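Local coordinates for outer protein YopM (Yersinia pestis, PDB 1JL5) that probably acts as a secreted leucine-rich-repeat effector that alters host cell physiology and promotes bacterial survival in host tissues, at residues 81-86 / 99-104; 347-352 / 362-367; 217-222 / 239-244; 147-152 / 167-172; 66-71 / 88-93. One frame throughout, in Å; residues are numbered along the deposited sequence.

Contact 1: residues 81-86 / 99-104; sequences LGLSSL and SCNSLT
N101 OD1 is gripped by two backbone amides of the preceding repeat. L81 N lies 2.8 Å from N101 OD1 and stands above the carbonyl plane of the side chain, 35° out of it. L83 N comes from the opposite face, 2.9 Å from N101 OD1, less far from the plane and along a straighter N-H...O line of 162°. Two bonds from opposite faces, together with those that N101 ND2 donates to the carbonyls of L78 and A98, fix the rotation of the amide. With CG anti to its carbonyl carbon (chi1 -76°), the N101 side chain runs alongside that of L83. This is a rung of the asparagine ladder that ties successive turns of a leucine-rich repeat together. The backbones bond directly where S102 N donates to L83 O at 2.7 Å. Further along, a water accepts a bond from T104 N and donates one to S84 O. Beyond the polar rung the packing is carried by L103: its CD2 presses on S85 CA at 3.3 Å, tighter than usual, and meets L86 CG at 3.5 Å, the two leucine side chains crossing at about a right angle. The two segments follow strands 75-77 and 95-97, and helix 58-71 covers 81-86, A61 touching both L81 and L83, while S85 OG bonds to W46 of helix 36-48.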
# COMPACT_ATOMS: atom_id res chain seq x y z
N LEU A 81 -2.30 -31.42 6.91
CA LEU A 81 -1.60 -32.31 7.82
C LEU A 81 -0.17 -32.48 7.34
O LEU A 81 0.58 -33.31 7.87
CB LEU A 81 -2.31 -33.66 7.89
CG LEU A 81 -3.71 -33.59 8.50
CD1 LEU A 81 -4.30 -34.99 8.63
CD2 LEU A 81 -3.62 -32.92 9.87
N GLY A 82 0.20 -31.69 6.35
CA GLY A 82 1.55 -31.75 5.81
C GLY A 82 1.93 -33.11 5.28
O GLY A 82 3.11 -33.44 5.17
N LEU A 83 0.93 -33.91 4.93
CA LEU A 83 1.18 -35.25 4.42
C LEU A 83 1.85 -35.24 3.06
O LEU A 83 1.32 -34.68 2.11
CB LEU A 83 -0.14 -36.01 4.34
CG LEU A 83 -0.96 -35.91 5.62
CD1 LEU A 83 -2.21 -36.75 5.49
CD2 LEU A 83 -0.11 -36.36 6.81
N SER A 84 3.02 -35.87 2.97
CA SER A 84 3.73 -35.94 1.71
C SER A 84 3.19 -37.12 0.93
O SER A 84 3.55 -37.36 -0.22
CB SER A 84 5.23 -36.10 1.94
OG SER A 84 5.50 -37.23 2.74
N SER A 85 2.31 -37.88 1.57
CA SER A 85 1.69 -39.02 0.93
C SER A 85 0.53 -39.46 1.79
O SER A 85 0.43 -39.08 2.96
CB SER A 85 2.67 -40.19 0.79
OG SER A 85 2.85 -40.84 2.03
N LEU A 86 -0.35 -40.25 1.20
CA LEU A 86 -1.48 -40.78 1.92
C LEU A 86 -1.32 -42.28 1.85
O LEU A 86 -0.86 -42.81 0.85
CB LEU A 86 -2.80 -40.39 1.27
CG LEU A 86 -3.15 -38.90 1.26
CD1 LEU A 86 -4.56 -38.73 0.71
CD2 LEU A 86 -3.05 -38.34 2.67
N SER A 99 -6.79 -31.73 1.40
CA SER A 99 -6.33 -30.43 0.96
C SER A 99 -5.16 -29.97 1.81
O SER A 99 -5.00 -30.40 2.95
CB SER A 99 -7.45 -29.40 1.08
OG SER A 99 -8.64 -29.89 0.48
N CYS A 100 -4.34 -29.11 1.23
CA CYS A 100 -3.20 -28.54 1.93
C CYS A 100 -2.26 -29.54 2.57
O CYS A 100 -2.11 -29.57 3.79
CB CYS A 100 -3.70 -27.55 2.97
SG CYS A 100 -4.75 -26.27 2.25
N ASN A 101 -1.64 -30.37 1.75
CA ASN A 101 -0.68 -31.33 2.22
C ASN A 101 0.44 -31.22 1.21
O ASN A 101 0.46 -30.26 0.43
CB ASN A 101 -1.28 -32.74 2.25
CG ASN A 101 -2.23 -32.94 3.41
OD1 ASN A 101 -1.82 -32.91 4.57
ND2 ASN A 101 -3.50 -33.14 3.11
N SER A 102 1.36 -32.17 1.21
CA SER A 102 2.46 -32.14 0.26
C SER A 102 2.37 -33.37 -0.62
O SER A 102 3.38 -33.91 -1.06
CB SER A 102 3.79 -32.14 0.98
OG SER A 102 3.91 -31.00 1.81
N LEU A 103 1.15 -33.81 -0.86
CA LEU A 103 0.93 -34.99 -1.67
C LEU A 103 1.48 -34.78 -3.07
O LEU A 103 1.14 -33.82 -3.75
CB LEU A 103 -0.56 -35.30 -1.75
CG LEU A 103 -1.24 -35.52 -0.40
CD1 LEU A 103 -2.72 -35.74 -0.61
CD2 LEU A 103 -0.61 -36.71 0.31
N THR A 104 2.36 -35.68 -3.49
CA THR A 104 2.93 -35.60 -4.82
C THR A 104 2.28 -36.72 -5.60
O THR A 104 2.35 -36.78 -6.82
CB THR A 104 4.45 -35.82 -4.79
OG1 THR A 104 4.73 -37.10 -4.22
CG2 THR A 104 5.12 -34.74 -3.97
O HOH W 1 -0.17 -29.29 5.37
O HOH W 2 2.58 -38.41 -2.38

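Contact 2: residues 347-352 / 362-367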
# COMPACT_ATOMS: atom_id res chain seq x y z
N ASN A 347 -9.09 12.24 -9.94
CA ASN A 347 -9.89 12.78 -11.01
C ASN A 347 -9.64 14.25 -10.96
O ASN A 347 -8.79 14.71 -10.21
CB ASN A 347 -11.36 12.45 -10.81
CG ASN A 347 -11.72 11.12 -11.39
OD1 ASN A 347 -11.77 10.97 -12.61
ND2 ASN A 347 -11.96 10.14 -10.54
N HIS A 348 -10.38 15.00 -11.75
CA HIS A 348 -10.21 16.44 -11.78
C HIS A 348 -11.44 17.11 -11.21
O HIS A 348 -11.93 18.10 -11.75
CB HIS A 348 -9.99 16.90 -13.21
CG HIS A 348 -9.10 18.09 -13.30
ND1 HIS A 348 -7.72 17.98 -13.34
CD2 HIS A 348 -9.37 19.42 -13.27
CE1 HIS A 348 -7.19 19.19 -13.34
NE2 HIS A 348 -8.17 20.08 -13.30
N LEU A 349 -11.94 16.56 -10.11
CA LEU A 349 -13.12 17.11 -9.48
C LEU A 349 -12.82 18.37 -8.68
O LEU A 349 -11.92 18.38 -7.84
CB LEU A 349 -13.75 16.07 -8.55
CG LEU A 349 -14.10 14.75 -9.21
CD1 LEU A 349 -14.72 13.84 -8.18
CD2 LEU A 349 -15.04 14.98 -10.39
N ALA A 350 -13.55 19.43 -8.98
CA ALA A 350 -13.41 20.68 -8.25
C ALA A 350 -14.35 20.53 -7.07
O ALA A 350 -14.13 21.07 -5.99
CB ALA A 350 -13.85 21.85 -9.12
N GLU A 351 -15.40 19.75 -7.30
CA GLU A 351 -16.41 19.50 -6.28
C GLU A 351 -16.93 18.08 -6.36
O GLU A 351 -17.00 17.48 -7.43
CB GLU A 351 -17.61 20.42 -6.46
CG GLU A 351 -17.29 21.90 -6.52
CD GLU A 351 -18.51 22.71 -6.92
OE1 GLU A 351 -19.53 22.65 -6.20
OE2 GLU A 351 -18.45 23.41 -7.96
N VAL A 352 -17.30 17.55 -5.20
CA VAL A 352 -17.90 16.23 -5.14
C VAL A 352 -19.37 16.60 -5.04
O VAL A 352 -19.74 17.46 -4.25
CB VAL A 352 -17.48 15.48 -3.87
CG1 VAL A 352 -18.26 14.19 -3.75
CG2 VAL A 352 -15.98 15.20 -3.91
N LEU A 362 -16.38 7.39 1.04
CA LEU A 362 -16.08 8.48 0.15
C LEU A 362 -14.58 8.56 -0.01
O LEU A 362 -13.88 8.99 0.90
CB LEU A 362 -16.60 9.80 0.71
CG LEU A 362 -16.28 10.96 -0.23
CD1 LEU A 362 -17.03 10.75 -1.53
CD2 LEU A 362 -16.66 12.28 0.42
N HIS A 363 -14.09 8.12 -1.16
CA HIS A 363 -12.67 8.20 -1.46
C HIS A 363 -12.59 9.10 -2.66
O HIS A 363 -12.80 8.66 -3.79
CB HIS A 363 -12.10 6.83 -1.77
CG HIS A 363 -11.97 5.94 -0.57
ND1 HIS A 363 -11.46 4.67 -0.64
CD2 HIS A 363 -12.29 6.15 0.72
CE1 HIS A 363 -11.48 4.13 0.57
NE2 HIS A 363 -11.98 5.01 1.41
N VAL A 364 -12.31 10.37 -2.42
CA VAL A 364 -12.21 11.35 -3.49
C VAL A 364 -10.85 12.01 -3.39
O VAL A 364 -10.64 13.15 -3.79
CB VAL A 364 -13.33 12.39 -3.37
CG1 VAL A 364 -13.20 13.43 -4.47
CG2 VAL A 364 -14.67 11.68 -3.51
N GLU A 365 -9.93 11.24 -2.84
CA GLU A 365 -8.54 11.63 -2.66
C GLU A 365 -7.96 12.08 -4.00
O GLU A 365 -8.30 11.53 -5.05
CB GLU A 365 -7.76 10.43 -2.14
CG GLU A 365 -8.62 9.16 -2.11
CD GLU A 365 -7.85 7.89 -1.82
OE1 GLU A 365 -7.09 7.87 -0.82
OE2 GLU A 365 -8.01 6.92 -2.58
N TYR A 366 -7.11 13.09 -3.96
CA TYR A 366 -6.45 13.57 -5.17
C TYR A 366 -7.40 14.04 -6.26
O TYR A 366 -7.50 13.45 -7.33
CB TYR A 366 -5.53 12.48 -5.70
CG TYR A 366 -4.56 12.03 -4.63
CD1 TYR A 366 -3.55 12.88 -4.18
CD2 TYR A 366 -4.70 10.79 -4.02
CE1 TYR A 366 -2.69 12.49 -3.16
CE2 TYR A 366 -3.84 10.39 -3.00
CZ TYR A 366 -2.84 11.25 -2.58
OH TYR A 366 -1.97 10.86 -1.58
N ASN A 367 -8.09 15.11 -5.93
CA ASN A 367 -9.01 15.77 -6.83
C ASN A 367 -8.77 17.22 -6.47
O ASN A 367 -8.57 17.54 -5.30
CB ASN A 367 -10.45 15.37 -6.53
CG ASN A 367 -10.90 14.18 -7.34
OD1 ASN A 367 -11.12 14.28 -8.54
ND2 ASN A 367 -11.04 13.04 -6.68
O HOH W 3 -6.18 14.75 -9.52
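N347 and Y366 bring the two backbones together at one end: N347 N donates to Y366 O at 3.3 Å, in the carbonyl plane. Y366 has a positive phi (59°), part of the turn by which the chain leaves strand 361-363. From there the segments spread, the CA atoms of L349 and N367 being 5.1 Å apart and those of V352 and V364 7.7 Å. N367 bridges the two segments. Its CB and amide lie beside the L349 side chain, both pointing the same way. N367 ND2 is held by V364 O at 2.9 Å, a nearly straight bond in the plane of the amide, and by A344 O of the previous repeat. At the other end L349 N donates to N367 OD1, although the position of that oxygen is less certain. N347 and N367 occupy the same place in consecutive turns, two rungs of the asparagine ladder of the leucine-rich repeat fold; N347 reaches back to V324 O and L329 N. Inside the solenoid V352 and V364 meet tip to tip: V364 CG1, anti to the backbone N (chi1 178°), comes a tight 3.3 Å from V352 CG2. L349 CD1 flanks them 4.0 Å from V364 CG1, and V352 CG1 faces L362 CD1 at 4.3 Å. The exposed Y366 ring stacks on F346, and across the interface H348 NE2 bonds to S206 OG of another subunit.

Contact 3: residues 217-222 / 239-244; sequences LESIVA and LTTIYA
Backbone hydrogen bonds join strands 219-221 and 241-243, which run parallel at 9° with their axes 4.7 Å apart. I220 works in both directions: I220 N donates to T241 O at 2.8 Å, and I220 O receives Y243 N at 2.7 Å. The ladder goes on to A222 N, 2.6 Å from Y243 O. At its start E218 O takes two amides, T241 N in the carbonyl plane at 2.9 Å and T240 N tilted from it at 2.6 Å. Weaker CA-H...O contacts fill in between, such as S219 CA to T241 O. The side chains divide between two faces. I220 and I242 turn into the solenoid, where I220 CG2 touches I242 CG1 at 3.8 Å. L239, its CG anti to the backbone N (chi1 -172°), sets CD1 against the backbone of E218 and S219 and lies alongside L217. S219, V221, T241 and Y243 lie on the other face, the inner, concave surface of a leucine-rich repeat superhelix. There V221 runs beside Y243, V221 CG1 resting 3.8 Å from Y243 CB, and S219 OG packs on the carbons of T241. Strand 199-201 continues the arrangement on the side of 217-222, with I200 packing on L217 and I220, and strand 261-263 on the side of 239-244, where L262 meets I242.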
# COMPACT_ATOMS: atom_id res chain seq x y z
N LEU A 217 -24.27 -22.14 -19.23
CA LEU A 217 -23.32 -21.29 -18.53
C LEU A 217 -23.96 -20.13 -17.79
O LEU A 217 -24.71 -19.35 -18.36
CB LEU A 217 -22.25 -20.76 -19.49
CG LEU A 217 -20.97 -20.30 -18.80
CD1 LEU A 217 -20.32 -21.51 -18.12
CD2 LEU A 217 -20.01 -19.69 -19.81
N GLU A 218 -23.67 -20.02 -16.51
CA GLU A 218 -24.21 -18.94 -15.71
C GLU A 218 -23.07 -18.00 -15.38
O GLU A 218 -23.27 -16.82 -15.11
CB GLU A 218 -24.81 -19.48 -14.42
CG GLU A 218 -25.80 -20.59 -14.65
CD GLU A 218 -26.54 -20.95 -13.39
OE1 GLU A 218 -25.92 -20.93 -12.31
OE2 GLU A 218 -27.75 -21.26 -13.48
N SER A 219 -21.87 -18.54 -15.41
CA SER A 219 -20.72 -17.75 -15.06
C SER A 219 -19.46 -18.18 -15.77
O SER A 219 -19.18 -19.38 -15.91
CB SER A 219 -20.51 -17.81 -13.55
OG SER A 219 -19.43 -16.99 -13.16
N ILE A 220 -18.71 -17.20 -16.23
CA ILE A 220 -17.45 -17.48 -16.87
C ILE A 220 -16.46 -16.44 -16.38
O ILE A 220 -16.69 -15.22 -16.50
CB ILE A 220 -17.52 -17.47 -18.41
CG1 ILE A 220 -16.15 -17.88 -18.97
CG2 ILE A 220 -17.93 -16.10 -18.93
CD1 ILE A 220 -16.16 -18.29 -20.41
N VAL A 221 -15.40 -16.93 -15.77
CA VAL A 221 -14.34 -16.11 -15.25
C VAL A 221 -13.15 -16.53 -16.09
O VAL A 221 -12.67 -17.65 -16.00
CB VAL A 221 -14.10 -16.43 -13.77
CG1 VAL A 221 -12.90 -15.67 -13.24
CG2 VAL A 221 -15.34 -16.06 -12.97
N ALA A 222 -12.71 -15.62 -16.95
CA ALA A 222 -11.61 -15.92 -17.85
C ALA A 222 -10.72 -14.71 -17.95
O ALA A 222 -10.13 -14.43 -19.00
CB ALA A 222 -12.15 -16.30 -19.22
N LEU A 239 -26.14 -16.89 -18.59
CA LEU A 239 -24.84 -16.34 -18.27
C LEU A 239 -25.06 -15.02 -17.55
O LEU A 239 -25.46 -14.03 -18.16
CB LEU A 239 -24.01 -16.14 -19.54
CG LEU A 239 -22.56 -15.74 -19.32
CD1 LEU A 239 -21.91 -16.63 -18.26
CD2 LEU A 239 -21.82 -15.85 -20.64
N THR A 240 -24.81 -15.01 -16.25
CA THR A 240 -25.02 -13.80 -15.47
C THR A 240 -23.72 -13.18 -15.03
O THR A 240 -23.67 -12.03 -14.61
CB THR A 240 -25.87 -14.11 -14.25
OG1 THR A 240 -25.30 -15.21 -13.55
CG2 THR A 240 -27.29 -14.47 -14.68
N THR A 241 -22.64 -13.95 -15.11
CA THR A 241 -21.36 -13.43 -14.71
C THR A 241 -20.30 -13.65 -15.74
O THR A 241 -20.05 -14.76 -16.19
CB THR A 241 -20.87 -14.05 -13.40
OG1 THR A 241 -21.69 -13.58 -12.32
CG2 THR A 241 -19.42 -13.67 -13.13
N ILE A 242 -19.67 -12.55 -16.14
CA ILE A 242 -18.60 -12.63 -17.10
C ILE A 242 -17.44 -11.84 -16.57
O ILE A 242 -17.56 -10.64 -16.32
CB ILE A 242 -18.95 -12.04 -18.46
CG1 ILE A 242 -20.00 -12.90 -19.16
CG2 ILE A 242 -17.68 -11.95 -19.32
CD1 ILE A 242 -20.43 -12.30 -20.48
N TYR A 243 -16.32 -12.52 -16.37
CA TYR A 243 -15.10 -11.89 -15.94
C TYR A 243 -14.19 -12.16 -17.11
O TYR A 243 -13.89 -13.31 -17.41
CB TYR A 243 -14.55 -12.54 -14.68
CG TYR A 243 -15.06 -11.87 -13.43
CD1 TYR A 243 -16.43 -11.72 -13.20
CD2 TYR A 243 -14.18 -11.37 -12.48
CE1 TYR A 243 -16.90 -11.09 -12.07
CE2 TYR A 243 -14.65 -10.73 -11.33
CZ TYR A 243 -16.01 -10.59 -11.14
OH TYR A 243 -16.49 -9.95 -10.02
N ALA A 244 -13.81 -11.10 -17.80
CA ALA A 244 -12.92 -11.22 -18.94
C ALA A 244 -11.92 -10.09 -18.80
O ALA A 244 -11.39 -9.55 -19.77
CB ALA A 244 -13.70 -11.09 -20.24

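Contact 4: residues 147-152 / 167-172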
# COMPACT_ATOMS: atom_id res chain seq x y z
N PRO A 147 -6.27 -36.57 -16.09
CA PRO A 147 -6.62 -37.83 -16.73
C PRO A 147 -7.87 -37.53 -17.53
O PRO A 147 -8.48 -36.47 -17.36
CB PRO A 147 -6.89 -38.75 -15.55
CG PRO A 147 -7.47 -37.81 -14.54
CD PRO A 147 -6.55 -36.62 -14.64
N GLU A 148 -8.27 -38.44 -18.41
CA GLU A 148 -9.47 -38.23 -19.20
C GLU A 148 -10.60 -37.88 -18.24
O GLU A 148 -10.69 -38.45 -17.16
CB GLU A 148 -9.81 -39.50 -19.98
CG GLU A 148 -11.12 -39.42 -20.74
CD GLU A 148 -11.36 -40.65 -21.60
OE1 GLU A 148 -11.35 -41.77 -21.04
OE2 GLU A 148 -11.54 -40.49 -22.82
N LEU A 149 -11.44 -36.94 -18.63
CA LEU A 149 -12.54 -36.50 -17.78
C LEU A 149 -13.91 -36.72 -18.41
O LEU A 149 -14.90 -36.87 -17.71
CB LEU A 149 -12.39 -35.01 -17.48
CG LEU A 149 -11.06 -34.50 -16.92
CD1 LEU A 149 -11.07 -32.98 -16.89
CD2 LEU A 149 -10.83 -35.07 -15.54
N GLN A 150 -13.95 -36.72 -19.74
CA GLN A 150 -15.20 -36.86 -20.45
C GLN A 150 -16.02 -38.10 -20.12
O GLN A 150 -17.23 -38.11 -20.30
CB GLN A 150 -14.95 -36.78 -21.96
CG GLN A 150 -14.24 -37.98 -22.55
CD GLN A 150 -13.97 -37.80 -24.02
OE1 GLN A 150 -14.83 -37.31 -24.76
NE2 GLN A 150 -12.78 -38.19 -24.46
N ASN A 151 -15.36 -39.15 -19.63
CA ASN A 151 -16.09 -40.37 -19.30
C ASN A 151 -16.47 -40.44 -17.84
O ASN A 151 -16.88 -41.49 -17.34
CB ASN A 151 -15.28 -41.60 -19.70
CG ASN A 151 -15.06 -41.67 -21.20
OD1 ASN A 151 -16.00 -41.47 -21.97
ND2 ASN A 151 -13.83 -41.95 -21.60
N SER A 152 -16.32 -39.33 -17.14
CA SER A 152 -16.69 -39.28 -15.73
C SER A 152 -18.16 -38.89 -15.69
O SER A 152 -18.52 -37.72 -15.58
CB SER A 152 -15.83 -38.25 -15.01
OG SER A 152 -14.47 -38.64 -15.08
N LYS A 167 -3.37 -28.10 -21.16
CA LYS A 167 -4.62 -28.43 -21.81
C LYS A 167 -5.54 -29.16 -20.85
O LYS A 167 -5.09 -29.77 -19.89
CB LYS A 167 -4.37 -29.33 -23.03
CG LYS A 167 -3.46 -28.70 -24.08
CD LYS A 167 -3.31 -29.57 -25.32
CE LYS A 167 -2.53 -28.83 -26.39
NZ LYS A 167 -2.45 -29.58 -27.68
N LEU A 168 -6.84 -29.05 -21.10
CA LEU A 168 -7.83 -29.73 -20.29
C LEU A 168 -8.39 -30.82 -21.16
O LEU A 168 -8.66 -30.60 -22.34
CB LEU A 168 -8.96 -28.79 -19.89
CG LEU A 168 -8.68 -27.73 -18.84
CD1 LEU A 168 -9.97 -26.98 -18.55
CD2 LEU A 168 -8.13 -28.39 -17.57
N PRO A 169 -8.55 -32.03 -20.61
CA PRO A 169 -9.11 -33.10 -21.44
C PRO A 169 -10.54 -32.67 -21.76
O PRO A 169 -11.07 -31.76 -21.12
CB PRO A 169 -9.06 -34.31 -20.51
CG PRO A 169 -7.90 -34.00 -19.61
CD PRO A 169 -8.11 -32.54 -19.31
N ASP A 170 -11.16 -33.30 -22.74
CA ASP A 170 -12.53 -32.93 -23.05
C ASP A 170 -13.34 -33.13 -21.78
O ASP A 170 -13.06 -34.04 -20.99
CB ASP A 170 -13.09 -33.76 -24.20
CG ASP A 170 -12.42 -33.44 -25.51
OD1 ASP A 170 -11.99 -32.27 -25.67
OD2 ASP A 170 -12.33 -34.33 -26.37
N LEU A 171 -14.33 -32.28 -21.57
CA LEU A 171 -15.12 -32.35 -20.37
C LEU A 171 -16.31 -33.30 -20.43
O LEU A 171 -16.89 -33.52 -21.49
CB LEU A 171 -15.58 -30.95 -20.00
CG LEU A 171 -14.39 -29.99 -19.93
CD1 LEU A 171 -14.88 -28.56 -19.75
CD2 LEU A 171 -13.47 -30.41 -18.78
N PRO A 172 -16.67 -33.88 -19.28
CA PRO A 172 -17.79 -34.81 -19.19
C PRO A 172 -19.10 -34.04 -19.26
O PRO A 172 -19.21 -32.95 -18.70
CB PRO A 172 -17.58 -35.46 -17.83
CG PRO A 172 -17.05 -34.32 -17.02
CD PRO A 172 -16.02 -33.73 -17.96
O HOH W 4 -11.67 -36.14 -21.06
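L149, P172 and Q150 carry this contact, in which no direct hydrogen bond joins the two segments. L149 points across: its CD1 lies 3.8 Å from P169 CD and 4.0 Å from L171 CD2, while the CB sits 3.9 Å from P172 CD. Having CG anti to the carbonyl carbon (chi1 -52°) lays the leucine beside L171, pointing the same way, and at a slant to P169. The ring of P172 is set against the type I turn from L149 to S152: P172 CB lies 3.0 Å from L149 O, the oxygen that accepts S152 N within the turn. Both segments belong to the outer side of the leucine-rich repeat solenoid, away from the strands, and 169-172 runs extended with polyproline-like backbone angles, as the proline-rich LPDLP sequence allows. Q150 lies alongside D170, the amide and carboxylate planes 82° apart, with Q150 OE1 4.0 Å from D170 CB; Q150 NE2 meanwhile donates to E148 OE2. A water bridges the backbones, accepting from L149 N at 2.6 Å and donating to D170 O. Deeper in, L129 of the previous repeat packs on L149, and I178 of strand 177-179 on L171.

Contact 5: residues 66-71 / 88-93; sequences RDCLDR and ELPPHL
The last turns of helix 58-71, part of the helical cap at the N-terminal end of the leucine-rich repeats, lay C68 and L69 on the proline turn of the first repeats. C68 points toward it. Its sulfur, anti to the backbone N (chi1 176°), meets two groups at once: C68 SG is 3.5 Å from P90 CG and equally far from L93 CD1. L69 takes the neighbouring position, its CD1 lying 3.4 Å from P91 CD, tighter than usual for two carbons, the two side chains crossing at about a right angle. The same methyl, L69 CD1, is 4.2 Å from P90 CB. P90 to L93 form a type I turn closed by a weak bond from L93 N to P90 O, and the LPP sequence 89-91 is this repeat's form of the proline-rich outer segment of the solenoid. All of the contact is apolar; the charged side chains of the helix lie off it. Y39 of helix 36-48 closes over both L69 and P91, and W43 lies on L69 while its NE1 bonds to E88 O. From the repeat side, L76 of strand 75-77 backs C68, P90 and L93.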
# COMPACT_ATOMS: atom_id res chain seq x y z
N ARG A 66 -8.35 -43.94 10.80
CA ARG A 66 -8.96 -44.94 11.65
C ARG A 66 -10.40 -44.59 11.93
O ARG A 66 -11.30 -45.42 11.75
CB ARG A 66 -8.18 -45.04 12.97
CG ARG A 66 -6.73 -45.43 12.80
CD ARG A 66 -6.07 -45.52 14.14
NE ARG A 66 -6.74 -46.51 14.97
CZ ARG A 66 -6.22 -47.67 15.32
NH1 ARG A 66 -5.00 -48.01 14.91
NH2 ARG A 66 -6.92 -48.51 16.07
N ASP A 67 -10.64 -43.36 12.37
CA ASP A 67 -11.99 -42.92 12.67
C ASP A 67 -12.85 -43.12 11.44
O ASP A 67 -13.98 -43.61 11.53
CB ASP A 67 -12.00 -41.46 13.09
CG ASP A 67 -13.35 -41.03 13.61
OD1 ASP A 67 -13.79 -41.62 14.62
OD2 ASP A 67 -13.97 -40.12 13.01
N CYS A 68 -12.32 -42.74 10.29
CA CYS A 68 -13.05 -42.88 9.05
C CYS A 68 -13.37 -44.34 8.81
O CYS A 68 -14.51 -44.71 8.52
CB CYS A 68 -12.23 -42.35 7.89
SG CYS A 68 -13.04 -42.60 6.32
N LEU A 69 -12.35 -45.18 8.94
CA LEU A 69 -12.51 -46.61 8.75
C LEU A 69 -13.53 -47.17 9.73
O LEU A 69 -14.48 -47.84 9.34
CB LEU A 69 -11.17 -47.32 8.95
CG LEU A 69 -11.13 -48.81 8.61
CD1 LEU A 69 -11.35 -49.00 7.13
CD2 LEU A 69 -9.79 -49.38 9.03
N ASP A 70 -13.33 -46.87 11.01
CA ASP A 70 -14.22 -47.35 12.07
C ASP A 70 -15.64 -46.86 11.91
O ASP A 70 -16.59 -47.65 12.00
CB ASP A 70 -13.68 -46.93 13.44
CG ASP A 70 -12.26 -47.42 13.68
OD1 ASP A 70 -11.84 -48.35 12.96
OD2 ASP A 70 -11.59 -46.89 14.58
N ARG A 71 -15.80 -45.56 11.69
CA ARG A 71 -17.12 -44.97 11.51
C ARG A 71 -17.67 -45.38 10.15
O ARG A 71 -18.85 -45.20 9.87
CB ARG A 71 -17.02 -43.44 11.59
CG ARG A 71 -16.54 -42.90 12.93
CD ARG A 71 -17.69 -42.71 13.91
NE ARG A 71 -17.24 -42.57 15.29
CZ ARG A 71 -16.48 -41.58 15.75
NH1 ARG A 71 -16.07 -40.61 14.93
NH2 ARG A 71 -16.12 -41.55 17.03
N GLU A 88 -3.00 -46.21 2.12
CA GLU A 88 -4.18 -46.73 1.48
C GLU A 88 -5.37 -46.09 2.18
O GLU A 88 -5.38 -45.95 3.40
CB GLU A 88 -4.25 -48.24 1.65
CG GLU A 88 -5.27 -48.91 0.75
CD GLU A 88 -5.33 -50.40 0.99
OE1 GLU A 88 -4.25 -51.00 1.18
OE2 GLU A 88 -6.44 -50.96 0.98
N LEU A 89 -6.37 -45.70 1.41
CA LEU A 89 -7.54 -45.04 1.96
C LEU A 89 -8.59 -46.01 2.47
O LEU A 89 -8.63 -47.16 2.06
CB LEU A 89 -8.18 -44.16 0.89
CG LEU A 89 -7.26 -43.10 0.27
CD1 LEU A 89 -7.94 -42.48 -0.93
CD2 LEU A 89 -6.92 -42.05 1.32
N PRO A 90 -9.44 -45.56 3.40
CA PRO A 90 -10.46 -46.48 3.89
C PRO A 90 -11.13 -47.00 2.62
O PRO A 90 -11.35 -46.24 1.67
CB PRO A 90 -11.36 -45.57 4.72
CG PRO A 90 -10.34 -44.66 5.36
CD PRO A 90 -9.44 -44.31 4.19
N PRO A 91 -11.45 -48.30 2.58
CA PRO A 91 -12.08 -48.98 1.44
C PRO A 91 -13.29 -48.36 0.74
O PRO A 91 -13.36 -48.35 -0.49
CB PRO A 91 -12.39 -50.37 2.00
CG PRO A 91 -12.63 -50.09 3.45
CD PRO A 91 -11.50 -49.15 3.78
N HIS A 92 -14.24 -47.84 1.50
CA HIS A 92 -15.43 -47.29 0.86
C HIS A 92 -15.55 -45.79 0.98
O HIS A 92 -16.65 -45.24 1.05
CB HIS A 92 -16.66 -48.00 1.41
CG HIS A 92 -16.56 -49.49 1.35
ND1 HIS A 92 -16.09 -50.25 2.39
CD2 HIS A 92 -16.77 -50.35 0.32
CE1 HIS A 92 -16.01 -51.51 2.02
NE2 HIS A 92 -16.42 -51.60 0.76
N LEU A 93 -14.40 -45.14 0.99
CA LEU A 93 -14.36 -43.70 1.10
C LEU A 93 -15.08 -43.13 -0.11
O LEU A 93 -14.86 -43.54 -1.25
CB LEU A 93 -12.92 -43.21 1.12
CG LEU A 93 -12.73 -41.75 1.54
CD1 LEU A 93 -13.24 -41.57 2.96
CD2 LEU A 93 -11.26 -41.38 1.44

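In the fold
Four contacts join successive turns of one solenoid; contact 5 joins the helical cap to the first. Contact 3, near the centre of the chain, is the strand layer, dominated by backbone bonds. Contacts 1 and 2, on opposite sides of the chain's centre and with centres 50 Å apart, repeat the asparagine-ladder chemistry in the loops just after the strands, and both lie near other subunits. Contacts 4 and 5 belong to the proline-rich outer side and rely on apolar packing, aided in contact 4 by a water bridge. Contacts 2 and 5 are largely buried; 1, 3 and 4 partly so. Helix 58-71, half of contact 5, also packs on contact 1, and their segments adjoin in sequence.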